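Local coordinates for protein TetR transcriptional regulator (Chloroflexus aurantiacus, PDB 3QBM) that probably binds DNA as a dimeric TetR-family transcriptional regulator, through an N-terminal helix-turn-helix domain joined to an all-helical C-terminal domain, at residues A[83-88]-A[191-196]; A[89-94]-A[164-169]. All coordinates share one frame; numbering follows the deposited sequence. Where two conformers were deposited one is given.

Overall arrangement
Helix 80-92 is shared by both contacts and illustrates how one short helix can be held by two longer ones. Residues 83-88, within it, meet 191-196 on helix 179-196 in contact 1; residues 89-94, which follow directly, meet 164-169 on helix 154-175 in contact 2. The centres lie about 14 Å apart, on the same side of the chain's centre, and Leu88 O touches Met165 CE at 3.6 Å where they adjoin. Along the chain contact 2 is nested inside the loop that contact 1 closes. Helices 154-175 and 179-196 follow each other and also meet the second subunit, so together the contacts join the interior of the C-terminal domain to the helices of the dimer interface.

Contact 1 of 2, residues A[83-88]-A[191-196]; sequences TIIAFL and YITQQV
Ile192 pushes its CD1 methyl between two side chains of the facing helix, 3.9 Å from Ile84 CG2 and 4.2 Å from Leu88 CD1. The approaches differ: Leu88 and Ile192 meet tip to tip, each ending in a methyl, whereas Ile84 slants across Ile192 and offers its branch methyl, not the end of its longer arm. That branch is available because CG1 of Ile84 lies beside the backbone N (chi1 -69°), which places CG2 anti to that nitrogen, beside the carbonyl carbon. The second branch of Ile192 is used more loosely, CG2 standing 4.5 Å from Ile85 CG1. At the border of the patch, Ile85 crosses Thr193 at about a right angle, and its CD1 sits 3.6 Å from Thr193 OG1. The methyl can offer only van der Waals contact; the hydroxyl has its polar partner in Ala189 O, one turn back in its own helix.

The two helices belong to the all-helical C-terminal domain of a TetR-family protein and run nearly antiparallel, at 151°. Their local axes stay 11.0 Å apart, a wide spacing bridged by branched aliphatic side chains while the backbones remain well separated. Helix 179-196 has a wider pi-type turn at 192-196, just where Ile192 makes its contact.

Further out, Ile161 of helix 154-175 touches both Ile84 and Leu88, and Leu138 and Val139 of helix 118-144 pack on Ile84. Tyr185, earlier on helix 179-196, also touches Ile85 and Leu88. Beyond Ile192, the Tyr191 ring meets His187 of the second subunit edge-to-face.

Contact 2 of 2, residues A[89-94]-A[164-169]; sequences DVFRSY and TMEGAV
This is a buried aromatic-aliphatic contact within the C-terminal domain, where residues 89-94, toward the C-terminal end of helix 80-92, pack on helix 154-175. Phe91 is its centre. Met165, a selenomethionine, lays its CB over one face of the ring in a CH-pi contact, 3.8 Å from the centroid and 25° off the normal, displaced toward the rim. Bends at chi2 and chi3 fold Met165 back, bringing CE to 3.7 Å from Phe91 CB and alongside Arg92 N. Val169 comes to the edge of the same ring, its CG2 4.0 Å from Phe91 CD1, and also reaches Tyr94 CD2 at 3.9 Å. Glu166 bends at chi2 to bring CD within 3.6 Å of Phe91 CE1, the carboxylate inclined 63° to the ring; its OE1 is buried without a polar partner in the model.

Arg92 turns away, gripping Asp89 OD1 side-on through NE and NH2, while its NH1 salt-bridges Glu182 of helix 179-196. Phe70 of helix 51-74 and Trp131 of helix 118-144 meet the Phe91 ring edge-to-face, while Leu107 of helix 105-113 packs against Glu166 and Val169; that helix carries Ile111 of the magnesium site, its side chain about 8 Å from that of Glu166.

Contact 1 of 2, residues A[83-88]-A[191-196]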
ATOM      1  N   THR A  83     -23.877   6.551   2.129  1.00 15.38           N
ATOM      2  CA  THR A  83     -23.153   5.624   2.964  1.00 13.19           C
ATOM      3  C   THR A  83     -21.868   5.132   2.309  1.00 13.63           C
ATOM      4  O   THR A  83     -20.804   5.064   2.948  1.00 12.25           O
ATOM      5  CB  THR A  83     -24.023   4.392   3.338  1.00 14.14           C
ATOM      6  OG1 THR A  83     -25.317   4.843   3.755  1.00 15.06           O
ATOM      7  CG2 THR A  83     -23.321   3.612   4.426  1.00 14.77           C
ATOM      8  N   ILE A  84     -21.927   4.854   1.012  1.00 14.25           N
ATOM      9  CA  ILE A  84     -20.723   4.397   0.315  1.00 15.39           C
ATOM     10  C   ILE A  84     -19.667   5.534   0.256  1.00 12.34           C
ATOM     11  O   ILE A  84     -18.491   5.307   0.476  1.00 14.79           O
ATOM     12  CB  ILE A  84     -21.028   3.840  -1.085  1.00 14.69           C
ATOM     13  CG1 ILE A  84     -21.795   2.523  -0.948  1.00 12.23           C
ATOM     14  CG2 ILE A  84     -19.728   3.530  -1.799  1.00 14.29           C
ATOM     15  CD1 ILE A  84     -22.536   2.075  -2.238  1.00 16.64           C
ATOM     16  N   ILE A  85     -20.111   6.744   0.002  1.00 15.12           N
ATOM     17  CA  ILE A  85     -19.199   7.893  -0.026  1.00 13.20           C
ATOM     18  C   ILE A  85     -18.618   8.168   1.403  1.00 11.53           C
ATOM     19  O   ILE A  85     -17.484   8.575   1.549  1.00 13.13           O
ATOM     20  CB  ILE A  85     -19.928   9.116  -0.659  1.00 12.63           C
ATOM     21  CG1 ILE A  85     -20.199   8.859  -2.127  1.00 13.12           C
ATOM     22  CG2 ILE A  85     -19.115  10.414  -0.456  1.00 19.43           C
ATOM     23  CD1 ILE A  85     -20.898   9.980  -2.862  1.00 15.04           C
ATOM     24  N   ALA A  86     -19.372   7.866   2.448  1.00 12.18           N
ATOM     25  CA  ALA A  86     -18.885   8.043   3.823  1.00 11.63           C
ATOM     26  C   ALA A  86     -17.763   7.050   4.092  1.00 14.04           C
ATOM     27  O   ALA A  86     -16.856   7.327   4.876  1.00 14.83           O
ATOM     28  CB  ALA A  86     -20.023   7.877   4.831  1.00 13.58           C
ATOM     29  N   PHE A  87     -17.814   5.886   3.442  1.00 14.28           N
ATOM     30  CA  PHE A  87     -16.682   4.925   3.508  1.00 14.88           C
ATOM     31  C   PHE A  87     -15.388   5.555   2.949  1.00 14.50           C
ATOM     32  O   PHE A  87     -14.313   5.449   3.565  1.00 13.35           O
ATOM     33  CB  PHE A  87     -17.064   3.651   2.763  1.00 15.37           C
ATOM     34  CG  PHE A  87     -16.068   2.542   2.864  1.00 14.60           C
ATOM     35  CD1 PHE A  87     -15.009   2.458   1.956  1.00 17.03           C
ATOM     36  CD2 PHE A  87     -16.193   1.570   3.837  1.00 17.71           C
ATOM     37  CE1 PHE A  87     -14.078   1.414   2.018  1.00 17.45           C
ATOM     38  CE2 PHE A  87     -15.246   0.511   3.903  1.00 15.39           C
ATOM     39  CZ  PHE A  87     -14.216   0.443   2.996  1.00 16.95           C
ATOM     40  N   LEU A  88     -15.497   6.248   1.817  1.00 12.70           N
ATOM     41  CA  LEU A  88     -14.387   7.022   1.275  1.00 12.67           C
ATOM     42  C   LEU A  88     -13.949   8.096   2.276  1.00 13.18           C
ATOM     43  O   LEU A  88     -12.736   8.283   2.502  1.00 14.82           O
ATOM     44  CB  LEU A  88     -14.735   7.700  -0.061  1.00 13.58           C
ATOM     45  CG  LEU A  88     -15.458   6.919  -1.150  1.00 12.80           C
ATOM     46  CD1 LEU A  88     -15.786   7.789  -2.360  1.00 17.55           C
ATOM     47  CD2 LEU A  88     -14.627   5.703  -1.570  1.00 15.64           C
ATOM     48  N   TYR A 191     -17.316   9.762  -9.427  1.00 13.24           N
ATOM     49  CA  TYR A 191     -17.605   8.576 -10.244  1.00 10.89           C
ATOM     50  C   TYR A 191     -18.870   7.859  -9.751  1.00 14.10           C
ATOM     51  O   TYR A 191     -19.767   7.540 -10.535  1.00 14.40           O
ATOM     52  CB  TYR A 191     -16.409   7.628 -10.233  1.00 13.35           C
ATOM     53  CG  TYR A 191     -16.731   6.232 -10.675  1.00 11.39           C
ATOM     54  CD1 TYR A 191     -17.042   5.956 -12.023  1.00 21.32           C
ATOM     55  CD2 TYR A 191     -16.680   5.144  -9.775  1.00 20.39           C
ATOM     56  CE1 TYR A 191     -17.324   4.642 -12.434  1.00 27.17           C
ATOM     57  CE2 TYR A 191     -16.957   3.852 -10.189  1.00 21.02           C
ATOM     58  CZ  TYR A 191     -17.284   3.610 -11.520  1.00 28.90           C
ATOM     59  OH  TYR A 191     -17.553   2.319 -11.944  1.00 31.71           O
ATOM     60  N   ILE A 192     -18.948   7.646  -8.445  1.00 10.91           N
ATOM     61  CA  ILE A 192     -20.112   6.975  -7.830  1.00 10.80           C
ATOM     62  C   ILE A 192     -21.388   7.808  -8.015  1.00 13.58           C
ATOM     63  O   ILE A 192     -22.444   7.302  -8.420  1.00 14.21           O
ATOM     64  CB  ILE A 192     -19.814   6.632  -6.358  1.00 14.16           C
ATOM     65  CG1 ILE A 192     -18.765   5.538  -6.265  1.00 15.39           C
ATOM     66  CG2 ILE A 192     -21.087   6.184  -5.635  1.00 15.38           C
ATOM     67  CD1 ILE A 192     -18.167   5.445  -4.867  1.00 11.67           C
ATOM     68  N   THR A 193     -21.309   9.104  -7.784  1.00 14.87           N
ATOM     69  CA  THR A 193     -22.492   9.947  -7.950  1.00 14.66           C
ATOM     70  C   THR A 193     -22.980  10.012  -9.411  1.00 16.16           C
ATOM     71  O   THR A 193     -24.200  10.009  -9.687  1.00 15.78           O
ATOM     72  CB  THR A 193     -22.173  11.365  -7.474  1.00 15.95           C
ATOM     73  OG1 THR A 193     -21.829  11.306  -6.091  1.00 15.35           O
ATOM     74  CG2 THR A 193     -23.365  12.305  -7.679  1.00 20.37           C
ATOM     75  N   GLN A 194     -22.034  10.006 -10.350  1.00 16.53           N
ATOM     76  CA  GLN A 194     -22.357  10.152 -11.764  0.50 17.37           C
ATOM     77  C   GLN A 194     -22.753   8.850 -12.450  1.00 17.92           C
ATOM     78  O   GLN A 194     -23.634   8.848 -13.303  1.00 18.94           O
ATOM     79  CB  GLN A 194     -21.184  10.795 -12.535  0.50 17.43           C
ATOM     80  CG  GLN A 194     -20.938  12.244 -12.163  0.50 20.18           C
ATOM     81  CD  GLN A 194     -19.821  12.891 -12.959  0.50 17.97           C
ATOM     82  OE1 GLN A 194     -19.042  12.214 -13.639  0.50 18.18           O
ATOM     83  NE2 GLN A 194     -19.722  14.216 -12.862  0.50 22.24           N
ATOM     84  N   GLN A 195     -22.101   7.745 -12.078  1.00 16.05           N
ATOM     85  CA  GLN A 195     -22.278   6.474 -12.771  1.00 16.35           C
ATOM     86  C   GLN A 195     -22.877   5.302 -12.004  1.00 17.52           C
ATOM     87  O   GLN A 195     -23.296   4.354 -12.619  1.00 18.90           O
ATOM     88  CB  GLN A 195     -20.927   6.017 -13.359  1.00 16.92           C
ATOM     89  CG  GLN A 195     -20.264   7.071 -14.254  1.00 17.67           C
ATOM     90  CD  GLN A 195     -19.106   6.528 -15.084  1.00 24.40           C
ATOM     91  OE1 GLN A 195     -19.190   5.429 -15.637  1.00 25.35           O
ATOM     92  NE2 GLN A 195     -18.049   7.317 -15.223  1.00 29.57           N
ATOM     93  N   VAL A 196     -22.880   5.348 -10.676  1.00 15.30           N
ATOM     94  CA  VAL A 196     -23.423   4.278  -9.853  1.00 13.13           C
ATOM     95  C   VAL A 196     -24.810   4.650  -9.321  1.00 15.42           C
ATOM     96  O   VAL A 196     -25.740   3.805  -9.342  1.00 16.43           O
ATOM     97  CB  VAL A 196     -22.450   3.933  -8.742  1.00 13.19           C
ATOM     98  CG1 VAL A 196     -23.076   3.007  -7.662  1.00 14.71           C
ATOM     99  CG2 VAL A 196     -21.184   3.270  -9.336  1.00 17.63           C
TER

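Contact 2 of 2, residues A[89-94]-A[164-169]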
ATOM      1  N   ASP A  89     -14.916   8.772   2.900  1.00 12.45           N
ATOM      2  CA  ASP A  89     -14.617   9.856   3.800  1.00 15.96           C
ATOM      3  C   ASP A  89     -13.824   9.380   5.027  1.00 17.36           C
ATOM      4  O   ASP A  89     -12.967  10.097   5.524  1.00 16.65           O
ATOM      5  CB  ASP A  89     -15.869  10.584   4.250  1.00 18.01           C
ATOM      6  CG  ASP A  89     -15.533  11.824   5.000  1.00 27.97           C
ATOM      7  OD1 ASP A  89     -14.867  12.692   4.410  1.00 38.14           O
ATOM      8  OD2 ASP A  89     -15.852  11.898   6.189  1.00 37.85           O
ATOM      9  N   VAL A  90     -14.100   8.164   5.497  1.00 15.99           N
ATOM     10  CA  VAL A  90     -13.320   7.597   6.593  1.00 16.11           C
ATOM     11  C   VAL A  90     -11.836   7.573   6.174  1.00 13.41           C
ATOM     12  O   VAL A  90     -10.971   8.038   6.918  1.00 15.41           O
ATOM     13  CB  VAL A  90     -13.824   6.167   6.991  1.00 15.85           C
ATOM     14  CG1 VAL A  90     -12.877   5.512   8.000  1.00 17.94           C
ATOM     15  CG2 VAL A  90     -15.248   6.246   7.568  1.00 12.42           C
ATOM     16  N   PHE A  91     -11.531   7.002   4.996  1.00 13.55           N
ATOM     17  CA  PHE A  91     -10.154   6.968   4.511  1.00 10.84           C
ATOM     18  C   PHE A  91      -9.554   8.372   4.342  1.00 12.41           C
ATOM     19  O   PHE A  91      -8.401   8.612   4.727  1.00 15.64           O
ATOM     20  CB  PHE A  91     -10.084   6.208   3.192  1.00 13.25           C
ATOM     21  CG  PHE A  91     -10.021   4.723   3.357  1.00 15.50           C
ATOM     22  CD1 PHE A  91      -8.849   4.133   3.784  1.00 16.28           C
ATOM     23  CD2 PHE A  91     -11.093   3.919   3.057  1.00 15.96           C
ATOM     24  CE1 PHE A  91      -8.749   2.776   3.899  1.00 20.99           C
ATOM     25  CE2 PHE A  91     -10.972   2.549   3.148  1.00 17.08           C
ATOM     26  CZ  PHE A  91      -9.827   1.987   3.592  1.00 17.03           C
ATOM     27  N   ARG A  92     -10.327   9.284   3.779  1.00 14.48           N
ATOM     28  CA  ARG A  92      -9.880  10.644   3.624  1.00 15.05           C
ATOM     29  C   ARG A  92      -9.461  11.263   4.962  1.00 18.52           C
ATOM     30  O   ARG A  92      -8.432  11.986   5.036  1.00 14.58           O
ATOM     31  CB  ARG A  92     -10.954  11.502   2.939  1.00 18.05           C
ATOM     32  CG  ARG A  92     -10.466  12.902   2.697  1.00 18.31           C
ATOM     33  CD  ARG A  92     -11.349  13.716   1.816  1.00 22.00           C
ATOM     34  NE  ARG A  92     -12.653  13.938   2.397  1.00 20.70           N
ATOM     35  CZ  ARG A  92     -13.539  14.846   1.965  1.00 22.07           C
ATOM     36  NH1 ARG A  92     -13.256  15.708   0.995  1.00 22.96           N
ATOM     37  NH2 ARG A  92     -14.703  14.946   2.577  1.00 22.47           N
ATOM     38  N   SER A  93     -10.212  10.943   6.017  1.00 16.77           N
ATOM     39  CA  SER A  93      -9.921  11.495   7.360  1.00 19.60           C
ATOM     40  C   SER A  93      -8.608  11.009   7.961  1.00 19.76           C
ATOM     41  O   SER A  93      -8.125  11.584   8.968  1.00 17.69           O
ATOM     42  CB  SER A  93     -11.077  11.228   8.325  1.00 18.61           C
ATOM     43  OG  SER A  93     -11.056   9.884   8.785  1.00 17.86           O
ATOM     44  N   TYR A  94      -8.047   9.928   7.395  1.00 15.12           N
ATOM     45  CA  TYR A  94      -6.718   9.442   7.808  1.00 16.86           C
ATOM     46  C   TYR A  94      -5.598  10.454   7.574  1.00 19.63           C
ATOM     47  O   TYR A  94      -4.556  10.307   8.205  1.00 19.38           O
ATOM     48  CB  TYR A  94      -6.332   8.136   7.107  1.00 13.95           C
ATOM     49  CG  TYR A  94      -7.125   6.920   7.518  1.00 15.05           C
ATOM     50  CD1 TYR A  94      -8.230   7.014   8.359  1.00 16.87           C
ATOM     51  CD2 TYR A  94      -6.822   5.675   6.988  1.00 18.56           C
ATOM     52  CE1 TYR A  94      -8.956   5.892   8.689  1.00 17.87           C
ATOM     53  CE2 TYR A  94      -7.532   4.552   7.352  1.00 20.31           C
ATOM     54  CZ  TYR A  94      -8.596   4.674   8.192  1.00 24.09           C
ATOM     55  OH  TYR A  94      -9.318   3.552   8.533  1.00 24.44           O
ATOM     56  N   THR A 164      -8.039   2.148  -4.329  1.00 12.28           N
ATOM     57  CA  THR A 164      -7.809   3.589  -4.493  1.00 12.45           C
ATOM     58  C   THR A 164      -7.491   4.299  -3.206  1.00 12.33           C
ATOM     59  O   THR A 164      -6.514   5.098  -3.140  1.00 10.31           O
ATOM     60  CB  THR A 164      -9.016   4.250  -5.157  1.00 11.79           C
ATOM     61  OG1 THR A 164      -9.269   3.571  -6.405  1.00 12.45           O
ATOM     62  CG2 THR A 164      -8.748   5.751  -5.439  1.00 15.27           C
HETATM   63  N   MSE A 165      -8.320   4.051  -2.204  1.00 11.45           N
HETATM   64  CA  MSE A 165      -8.209   4.755  -0.932  1.00 10.21           C
HETATM   65  C   MSE A 165      -6.948   4.315  -0.182  1.00 11.11           C
HETATM   66  O   MSE A 165      -6.224   5.163   0.341  1.00 12.34           O
HETATM   67  CB  MSE A 165      -9.481   4.623  -0.081  1.00 11.59           C
HETATM   68  CG  MSE A 165     -10.725   5.279  -0.673  1.00 10.40           C
HETATM   69 SE   MSE A 165     -10.536   7.043  -1.534  0.75 11.84          SE
HETATM   70  CE  MSE A 165     -10.087   8.126   0.025  1.00 12.88           C
ATOM     71  N   GLU A 166      -6.631   3.022  -0.176  1.00 10.81           N
ATOM     72  CA  GLU A 166      -5.439   2.555   0.505  1.00 11.82           C
ATOM     73  C   GLU A 166      -4.178   3.045  -0.196  1.00 13.25           C
ATOM     74  O   GLU A 166      -3.226   3.431   0.488  1.00 12.90           O
ATOM     75  CB  GLU A 166      -5.404   1.023   0.634  1.00 12.74           C
ATOM     76  CG  GLU A 166      -6.365   0.464   1.643  1.00 15.55           C
ATOM     77  CD  GLU A 166      -5.948   0.686   3.084  1.00 16.35           C
ATOM     78  OE1 GLU A 166      -5.290   1.701   3.407  1.00 20.80           O
ATOM     79  OE2 GLU A 166      -6.286  -0.180   3.890  1.00 24.02           O
ATOM     80  N   GLY A 167      -4.151   3.025  -1.541  1.00 11.11           N
ATOM     81  CA  GLY A 167      -3.031   3.617  -2.305  1.00 11.91           C
ATOM     82  C   GLY A 167      -2.830   5.119  -2.012  1.00 12.46           C
ATOM     83  O   GLY A 167      -1.710   5.627  -1.858  1.00 12.09           O
ATOM     84  N   ALA A 168      -3.934   5.822  -1.851  1.00 11.56           N
ATOM     85  CA  ALA A 168      -3.868   7.226  -1.490  1.00 12.89           C
ATOM     86  C   ALA A 168      -3.356   7.445  -0.062  1.00 13.15           C
ATOM     87  O   ALA A 168      -2.627   8.401   0.177  1.00 13.29           O
ATOM     88  CB  ALA A 168      -5.196   7.859  -1.713  1.00 10.04           C
ATOM     89  N   VAL A 169      -3.730   6.574   0.872  1.00 11.28           N
ATOM     90  CA  VAL A 169      -3.173   6.581   2.247  1.00 12.23           C
ATOM     91  C   VAL A 169      -1.641   6.444   2.181  1.00 13.90           C
ATOM     92  O   VAL A 169      -0.909   7.239   2.808  1.00 14.07           O
ATOM     93  CB  VAL A 169      -3.746   5.482   3.131  1.00 12.98           C
ATOM     94  CG1 VAL A 169      -2.954   5.381   4.448  1.00 14.50           C
ATOM     95  CG2 VAL A 169      -5.210   5.762   3.441  1.00  8.74           C
TER